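PDB 1XVQ: thiol peroxidase from Mycobacterium tuberculosis, which probably catalyses the thioredoxin-dependent reduction of hydrogen peroxide and organic hydroperoxides to water and alcohols, helping to protect the cell against oxidative stress. Local coordinates for residues A[5-10]-A[122-127]; A[49-54]-A[131-136]; A[27-32]-A[104-109]. All coordinates share one frame; numbering follows the deposited sequence.

Overall arrangement
The segments run in the order 5-10, 27-32, 49-54, 104-109, 122-127 and 131-136; contact 2 alternates with both others, and contact 3 falls between the segments of contact 1. Contact 2 pairs strands 47-51 and 131-135 in the middle of the thioredoxin-fold sheet, its centre about 2 Å from that of the chain. Contact 3, centred about 13 Å from it, joins the small hairpin 28-30/36-38 to the loop before helix 111-114; Phe27 reaches Ile135. Contact 1 is a surface meeting of two loops, its centre about 19 Å from that of contact 2 but touching it where Met124 packs on Pro53. Contact 2 thus forms the core; contacts 1 and 3 attach the N-terminal loop and first hairpin.

Contact 1 (A[5-10]-A[122-127]); sequences TLRGNA and GPMAGL
Pro123 is presented to Thr5, Leu6 and Arg7 by a type I turn that Ala125 N closes on Gly122 O (3.1 Å). The pyrrolidine ring meets the backbone of 5-10 mainly through its CD and CG. Leu6 O lies 3.2 Å from Pro123 CD, while Thr5 O comes to 3.3 Å from Pro123 CD as well, so two carbonyl oxygens converge on the methylene next to the ring nitrogen. Thr5 adds its methyl branch: with CG2 opposite the backbone N (chi1 -72°, which sets OG1 beside N), the methyl rests against the Gly122-Pro123 peptide, 3.3 Å from Pro123 N. Arg7 approaches from further along the ring, its CB 3.7 Å from Pro123 CG. Beyond that point the arginine runs out fully extended, and its flat end is met by Met124. Bends at chi2 (-87°) and chi3 (-89°) fold the thioether back, and Met124 CE stands over the centre of one guanidinium face, 4.1 Å from Arg7 CZ. The association is thus one of van der Waals contacts at the protein surface. Met124 also packs on Ile119, and Arg7 on Ile150. The contact joins the N-terminal loop, well ahead of strand 28-30, to the connection between helix 111-114 and central strand 131-135.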
loop_
_atom_site.group_PDB
_atom_site.type_symbol
_atom_site.label_atom_id
_atom_site.label_comp_id
_atom_site.label_asym_id
_atom_site.label_seq_id
_atom_site.Cartn_x
_atom_site.Cartn_y
_atom_site.Cartn_z
ATOM N N THR A 5 5.138 -23.583 -8.855
ATOM C CA THR A 5 3.908 -22.792 -9.008
ATOM C C THR A 5 4.468 -21.542 -9.684
ATOM O O THR A 5 5.046 -20.668 -9.024
ATOM C CB THR A 5 3.267 -22.405 -7.623
ATOM O OG1 THR A 5 2.693 -23.578 -7.021
ATOM C CG2 THR A 5 2.168 -21.345 -7.795
ATOM N N LEU A 6 4.340 -21.487 -11.009
ATOM C CA LEU A 6 4.852 -20.369 -11.793
ATOM C C LEU A 6 4.076 -19.105 -11.485
ATOM O O LEU A 6 2.936 -19.168 -11.025
ATOM C CB LEU A 6 4.707 -20.687 -13.287
ATOM C CG LEU A 6 5.456 -21.929 -13.767
ATOM C CD1 LEU A 6 5.046 -22.274 -15.226
ATOM C CD2 LEU A 6 6.951 -21.661 -13.663
ATOM N N ARG A 7 4.675 -17.956 -11.786
ATOM C CA ARG A 7 3.990 -16.702 -11.520
ATOM C C ARG A 7 3.397 -16.120 -12.792
ATOM O O ARG A 7 4.137 -15.780 -13.711
ATOM C CB ARG A 7 4.960 -15.699 -10.902
ATOM C CG ARG A 7 4.292 -14.373 -10.499
ATOM C CD ARG A 7 5.326 -13.426 -9.879
ATOM N NE ARG A 7 4.793 -12.080 -9.680
ATOM C CZ ARG A 7 5.510 -11.027 -9.283
ATOM N NH1 ARG A 7 6.808 -11.145 -9.030
ATOM N NH2 ARG A 7 4.929 -9.843 -9.154
ATOM N N GLY A 8 2.073 -16.021 -12.840
ATOM C CA GLY A 8 1.410 -15.456 -14.004
ATOM C C GLY A 8 1.672 -13.957 -14.176
ATOM O O GLY A 8 1.944 -13.239 -13.210
ATOM N N ASN A 9 1.578 -13.475 -15.411
ATOM C CA ASN A 9 1.824 -12.060 -15.695
ATOM C C ASN A 9 0.692 -11.227 -15.126
ATOM O O ASN A 9 0.917 -10.154 -14.576
ATOM C CB ASN A 9 1.917 -11.834 -17.217
ATOM C CG ASN A 9 2.411 -10.432 -17.587
ATOM O OD1 ASN A 9 1.800 -9.748 -18.407
ATOM N ND2 ASN A 9 3.526 -10.019 -17.010
ATOM N N ALA A 10 -0.532 -11.718 -15.261
ATOM C CA ALA A 10 -1.692 -10.967 -14.768
ATOM C C ALA A 10 -1.819 -11.054 -13.247
ATOM O O ALA A 10 -1.677 -12.124 -12.665
ATOM C CB ALA A 10 -2.956 -11.487 -15.420
ATOM N N GLY A 122 -1.066 -18.285 -7.298
ATOM C CA GLY A 122 0.327 -18.210 -7.666
ATOM C C GLY A 122 1.276 -18.288 -6.483
ATOM O O GLY A 122 0.834 -18.380 -5.338
ATOM N N PRO A 123 2.590 -18.240 -6.722
ATOM C CA PRO A 123 3.588 -18.313 -5.650
ATOM C C PRO A 123 3.488 -17.212 -4.596
ATOM O O PRO A 123 3.942 -17.393 -3.467
ATOM C CB PRO A 123 4.922 -18.262 -6.402
ATOM C CG PRO A 123 4.584 -17.449 -7.631
ATOM C CD PRO A 123 3.247 -18.059 -8.032
ATOM N N MET A 124 2.883 -16.092 -4.966
ATOM C CA MET A 124 2.772 -14.958 -4.047
ATOM C C MET A 124 1.430 -14.858 -3.372
ATOM O O MET A 124 1.098 -13.795 -2.816
ATOM C CB MET A 124 3.011 -13.682 -4.834
ATOM C CG MET A 124 4.207 -13.830 -5.710
ATOM S SD MET A 124 5.583 -13.381 -4.752
ATOM C CE MET A 124 5.476 -11.600 -5.194
ATOM N N ALA A 125 0.635 -15.922 -3.462
ATOM C CA ALA A 125 -0.712 -15.931 -2.858
ATOM C C ALA A 125 -0.615 -15.506 -1.382
ATOM O O ALA A 125 0.267 -15.971 -0.672
ATOM C CB ALA A 125 -1.310 -17.346 -2.945
ATOM N N GLY A 126 -1.546 -14.664 -0.923
ATOM C CA GLY A 126 -1.508 -14.238 0.466
ATOM C C GLY A 126 -0.713 -12.972 0.752
ATOM O O GLY A 126 -0.894 -12.405 1.821
ATOM N N LEU A 127 0.195 -12.580 -0.153
ATOM C CA LEU A 127 0.953 -11.324 0.004
ATOM C C LEU A 127 0.072 -10.258 -0.639
ATOM O O LEU A 127 -0.879 -10.587 -1.337
ATOM C CB LEU A 127 2.302 -11.379 -0.743
ATOM C CG LEU A 127 3.224 -12.500 -0.244
ATOM C CD1 LEU A 127 4.486 -12.554 -1.086
ATOM C CD2 LEU A 127 3.574 -12.249 1.225
#

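Contact 2 (A[49-54]-A[131-136])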
loop_
_atom_site.group_PDB
_atom_site.type_symbol
_atom_site.label_atom_id
_atom_site.label_comp_id
_atom_site.label_asym_id
_atom_site.label_seq_id
_atom_site.Cartn_x
_atom_site.Cartn_y
_atom_site.Cartn_z
ATOM N N LEU A 49 -1.153 5.065 0.899
ATOM C CA LEU A 49 -0.911 3.665 1.233
ATOM C C LEU A 49 -0.117 3.132 0.041
ATOM O O LEU A 49 -0.656 2.989 -1.067
ATOM C CB LEU A 49 -2.222 2.878 1.352
ATOM C CG LEU A 49 -3.209 3.433 2.374
ATOM C CD1 LEU A 49 -4.539 2.652 2.253
ATOM C CD2 LEU A 49 -2.601 3.305 3.776
ATOM N N ASN A 50 1.160 2.845 0.285
ATOM C CA ASN A 50 2.082 2.376 -0.755
ATOM C C ASN A 50 2.184 0.913 -0.387
ATOM O O ASN A 50 2.832 0.535 0.569
ATOM C CB ASN A 50 3.414 3.109 -0.578
ATOM C CG ASN A 50 4.205 3.232 -1.847
ATOM O OD1 ASN A 50 5.270 3.865 -1.847
ATOM N ND2 ASN A 50 3.719 2.654 -2.934
ATOM N N ILE A 51 1.510 0.101 -1.175
ATOM C CA ILE A 51 1.371 -1.323 -0.885
ATOM C C ILE A 51 2.280 -2.224 -1.683
ATOM O O ILE A 51 2.329 -2.124 -2.922
ATOM C CB ILE A 51 -0.074 -1.711 -1.139
ATOM C CG1 ILE A 51 -0.987 -0.751 -0.358
ATOM C CG2 ILE A 51 -0.325 -3.200 -0.695
ATOM C CD1 ILE A 51 -2.455 -0.760 -0.869
ATOM N N PHE A 52 2.963 -3.130 -0.983
ATOM C CA PHE A 52 3.924 -4.034 -1.629
ATOM C C PHE A 52 3.839 -5.516 -1.255
ATOM O O PHE A 52 3.445 -5.877 -0.145
ATOM C CB PHE A 52 5.355 -3.657 -1.254
ATOM C CG PHE A 52 5.724 -2.229 -1.536
ATOM C CD1 PHE A 52 6.537 -1.917 -2.618
ATOM C CD2 PHE A 52 5.295 -1.204 -0.692
ATOM C CE1 PHE A 52 6.931 -0.590 -2.864
ATOM C CE2 PHE A 52 5.679 0.123 -0.926
ATOM C CZ PHE A 52 6.503 0.428 -2.021
ATOM N N PRO A 53 4.244 -6.389 -2.182
ATOM C CA PRO A 53 4.225 -7.824 -1.879
ATOM C C PRO A 53 5.239 -8.014 -0.751
ATOM O O PRO A 53 5.045 -8.826 0.150
ATOM C CB PRO A 53 4.669 -8.466 -3.183
ATOM C CG PRO A 53 4.081 -7.530 -4.231
ATOM C CD PRO A 53 4.288 -6.146 -3.650
ATOM N N SER A 54 6.336 -7.264 -0.805
ATOM C CA SER A 54 7.314 -7.326 0.264
ATOM C C SER A 54 8.240 -6.111 0.207
ATOM O O SER A 54 8.574 -5.623 -0.883
ATOM C CB SER A 54 8.141 -8.614 0.180
ATOM O OG SER A 54 9.093 -8.631 1.238
ATOM N N ALA A 131 0.341 -1.861 -5.235
ATOM C CA ALA A 131 -0.808 -0.994 -5.438
ATOM C C ALA A 131 -0.607 0.306 -4.692
ATOM O O ALA A 131 0.225 0.400 -3.793
ATOM C CB ALA A 131 -2.051 -1.687 -4.896
ATOM N N ILE A 132 -1.390 1.295 -5.085
ATOM C CA ILE A 132 -1.346 2.595 -4.445
ATOM C C ILE A 132 -2.762 3.044 -4.154
ATOM O O ILE A 132 -3.642 2.974 -5.010
ATOM C CB ILE A 132 -0.633 3.659 -5.341
ATOM C CG1 ILE A 132 0.897 3.424 -5.292
ATOM C CG2 ILE A 132 -0.951 5.063 -4.850
ATOM C CD1 ILE A 132 1.726 4.324 -6.241
ATOM N N VAL A 133 -2.996 3.477 -2.918
ATOM C CA VAL A 133 -4.299 4.022 -2.578
ATOM C C VAL A 133 -4.033 5.338 -1.881
ATOM O O VAL A 133 -3.258 5.387 -0.945
ATOM C CB VAL A 133 -5.101 3.097 -1.626
ATOM C CG1 VAL A 133 -6.370 3.825 -1.136
ATOM C CG2 VAL A 133 -5.470 1.817 -2.355
ATOM N N VAL A 134 -4.675 6.400 -2.361
ATOM C CA VAL A 134 -4.534 7.715 -1.742
ATOM C C VAL A 134 -5.839 8.057 -1.058
ATOM O O VAL A 134 -6.924 7.949 -1.650
ATOM C CB VAL A 134 -4.201 8.826 -2.774
ATOM C CG1 VAL A 134 -4.182 10.214 -2.070
ATOM C CG2 VAL A 134 -2.842 8.535 -3.411
ATOM N N ILE A 135 -5.729 8.403 0.223
ATOM C CA ILE A 135 -6.893 8.798 1.019
ATOM C C ILE A 135 -6.787 10.306 1.244
ATOM O O ILE A 135 -5.766 10.789 1.731
ATOM C CB ILE A 135 -6.922 8.079 2.375
ATOM C CG1 ILE A 135 -6.912 6.565 2.153
ATOM C CG2 ILE A 135 -8.210 8.484 3.147
ATOM C CD1 ILE A 135 -6.706 5.751 3.436
ATOM N N GLY A 136 -7.822 11.033 0.840
ATOM C CA GLY A 136 -7.812 12.479 0.996
ATOM C C GLY A 136 -7.937 12.885 2.453
ATOM O O GLY A 136 -8.344 12.077 3.291
#
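Leu49 and Val133 lie side by side and point the same way, Leu49 CD1 packing 3.9 Å from Val133 CB. Leu49 CD1 also reaches Ile135 CD1 (4.0 Å), whose side chain crosses it at a slant. On the same face of the sheet Ile51 CD1 packs against Ala131 CB and Val133 CG2, 4.2 Å from each; chi1 of -52° sets CG1 beside the backbone N and carries CD1 to these two neighbours. Asn50 and Ile132 turn to the opposite face, again running alongside each other. Two hydrogen-bonded pairs flank this non-hydrogen-bonded one: Leu49 N donates to Val133 O (2.8 Å) and Val133 N returns a bond to Leu49 O, while Ile51 N reaches Ala131 O at 2.9 Å and Ala131 N donates back to Ile51 O. The strands run antiparallel at 171°. Phe67 of helix 62-73 packs on Asn50 and Ile132, and helix 156-165 also touches Ile132, whereas Tyr115 and Leu128 meet the leucine-isoleucine face. Strands 77-78 and 141-146 lie outside this pair, giving the order 77-78, 47-51, 131-135, 141-146: the central mixed sheet of the thioredoxin fold, with the predicted peroxidatic Cys60 in the segment between strand 47-51 and helix 62-73.

Contact 3 (A[27-32]-A[104-109]); sequences FTLTGG and ASAFRD
Thr30 and Ser105 form an antiparallel hydrogen-bonded pair, a single bridge in which Thr30 N donates to Ser105 O (2.9 Å) and Ser105 N donates almost straight to Thr30 O (174°). Around it the packing is close. Leu29 spreads its two methyls over the loop, CD1 on Ala104 CB (3.8 Å) and CD2 on Ala106 CB and the Asp109 carboxylate. Asp109 is pressed to the backbone of the strand: with chi1 at 68° its CG lies between the backbone N and the carbonyl carbon, and CG comes within 3.1 Å of Thr28 O. Both carboxylate oxygens are engaged: Asp109 OD2 accepts from Phe111 N, and Asp109 OD1 accepts from a water (2.6 Å to its oxygen). That water is gripped by four groups: it donates to Asp109 OD1 and Ser105 O, accepts from Arg108 N, and bonds Thr30 OG1, filling the bend of the loop with hydrogen bonds. Ser105 OG, itself bonded to Asp84 O, accepts from Phe107 N and closes an ST turn.

The outer side is looser. Arg108 crosses Thr30 at about a right angle, and its bond from NE to Thr30 OG1 is weak (3.3 Å, 132°). Thr30 CG2 merely touches the edge of the Phe107 ring at CE2 (4.0 Å), while the exposed arginine lays its chain over one face of that ring. Strand 28-30 pairs through Leu29 with Ile37 of strand 36-38, and Ala104 and Ala106 bond to Ser82. The loop thereby bridges the hairpin of strands 28-30 and 36-38, which precedes the first strand of the central sheet as in other peroxiredoxins, to the chain that follows strand 77-78 of the thioredoxin-fold sheet.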
loop_
_atom_site.group_PDB
_atom_site.type_symbol
_atom_site.label_atom_id
_atom_site.label_comp_id
_atom_site.label_asym_id
_atom_site.label_seq_id
_atom_site.Cartn_x
_atom_site.Cartn_y
_atom_site.Cartn_z
ATOM N N PHE A 27 -8.984 0.643 8.930
ATOM C CA PHE A 27 -7.966 -0.404 9.048
ATOM C C PHE A 27 -7.274 -0.330 10.390
ATOM O O PHE A 27 -7.267 0.717 11.052
ATOM C CB PHE A 27 -6.927 -0.334 7.909
ATOM C CG PHE A 27 -6.223 0.983 7.806
ATOM C CD1 PHE A 27 -5.200 1.318 8.687
ATOM C CD2 PHE A 27 -6.573 1.886 6.809
ATOM C CE1 PHE A 27 -4.525 2.538 8.579
ATOM C CE2 PHE A 27 -5.904 3.102 6.692
ATOM C CZ PHE A 27 -4.888 3.434 7.566
ATOM N N THR A 28 -6.710 -1.464 10.786
ATOM C CA THR A 28 -5.973 -1.586 12.028
ATOM C C THR A 28 -4.727 -2.418 11.737
ATOM O O THR A 28 -4.697 -3.634 11.963
ATOM C CB THR A 28 -6.824 -2.299 13.108
ATOM O OG1 THR A 28 -7.223 -3.582 12.613
ATOM C CG2 THR A 28 -8.081 -1.492 13.435
ATOM N N LEU A 29 -3.700 -1.756 11.232
ATOM C CA LEU A 29 -2.440 -2.415 10.878
ATOM C C LEU A 29 -1.570 -2.544 12.122
ATOM O O LEU A 29 -1.956 -2.079 13.191
ATOM C CB LEU A 29 -1.726 -1.587 9.798
ATOM C CG LEU A 29 -2.470 -1.604 8.450
ATOM C CD1 LEU A 29 -1.969 -0.462 7.561
ATOM C CD2 LEU A 29 -2.266 -2.949 7.760
ATOM N N THR A 30 -0.428 -3.206 11.993
ATOM C CA THR A 30 0.480 -3.380 13.128
ATOM C C THR A 30 1.772 -2.636 12.871
ATOM O O THR A 30 2.374 -2.744 11.795
ATOM C CB THR A 30 0.790 -4.879 13.375
ATOM O OG1 THR A 30 -0.429 -5.564 13.642
ATOM C CG2 THR A 30 1.717 -5.054 14.587
ATOM N N GLY A 31 2.197 -1.874 13.874
ATOM C CA GLY A 31 3.411 -1.088 13.761
ATOM C C GLY A 31 4.662 -1.774 14.260
ATOM O O GLY A 31 4.609 -2.909 14.763
ATOM N N GLY A 32 5.786 -1.072 14.114
ATOM C CA GLY A 32 7.083 -1.594 14.514
ATOM C C GLY A 32 7.200 -1.968 15.983
ATOM O O GLY A 32 8.043 -2.781 16.348
ATOM N N ALA A 104 4.033 -0.397 7.836
ATOM C CA ALA A 104 2.930 -0.926 8.622
ATOM C C ALA A 104 2.706 -2.325 8.062
ATOM O O ALA A 104 2.700 -2.522 6.853
ATOM C CB ALA A 104 1.688 -0.092 8.455
ATOM N N SER A 105 2.505 -3.278 8.956
ATOM C CA SER A 105 2.328 -4.679 8.579
ATOM C C SER A 105 0.876 -5.144 8.698
ATOM O O SER A 105 0.203 -4.858 9.687
ATOM C CB SER A 105 3.222 -5.541 9.480
ATOM O OG SER A 105 2.924 -6.920 9.325
ATOM N N ALA A 106 0.415 -5.890 7.687
ATOM C CA ALA A 106 -0.940 -6.442 7.658
ATOM C C ALA A 106 -0.948 -7.916 8.086
ATOM O O ALA A 106 -1.914 -8.613 7.802
ATOM C CB ALA A 106 -1.512 -6.355 6.212
ATOM N N PHE A 107 0.096 -8.379 8.772
ATOM C CA PHE A 107 0.180 -9.802 9.098
ATOM C C PHE A 107 -0.956 -10.364 9.947
ATOM O O PHE A 107 -1.280 -11.545 9.831
ATOM C CB PHE A 107 1.555 -10.127 9.714
ATOM C CG PHE A 107 1.609 -10.033 11.217
ATOM C CD1 PHE A 107 1.361 -11.155 12.001
ATOM C CD2 PHE A 107 1.945 -8.832 11.835
ATOM C CE1 PHE A 107 1.455 -11.089 13.399
ATOM C CE2 PHE A 107 2.048 -8.755 13.236
ATOM C CZ PHE A 107 1.803 -9.889 14.010
ATOM N N ARG A 108 -1.595 -9.518 10.770
ATOM C CA ARG A 108 -2.691 -10.018 11.596
ATOM C C ARG A 108 -3.988 -9.215 11.541
ATOM O O ARG A 108 -4.757 -9.188 12.496
ATOM C CB ARG A 108 -2.204 -10.200 13.056
ATOM C CG ARG A 108 -1.770 -8.899 13.734
ATOM C CD ARG A 108 -1.420 -9.149 15.214
ATOM N NE ARG A 108 -0.894 -7.944 15.861
ATOM C CZ ARG A 108 -0.009 -7.947 16.860
ATOM N NH1 ARG A 108 0.466 -9.094 17.335
ATOM N NH2 ARG A 108 0.380 -6.800 17.401
ATOM N N ASP A 109 -4.274 -8.602 10.392
ATOM C CA ASP A 109 -5.502 -7.856 10.266
ATOM C C ASP A 109 -6.025 -8.046 8.855
ATOM O O ASP A 109 -5.352 -8.649 7.993
ATOM C CB ASP A 109 -5.305 -6.365 10.603
ATOM C CG ASP A 109 -4.463 -5.651 9.582
ATOM O OD1 ASP A 109 -3.223 -5.665 9.699
ATOM O OD2 ASP A 109 -5.069 -5.094 8.651
HETATM O O HOH W 1 -1.418 -6.672 11.307
#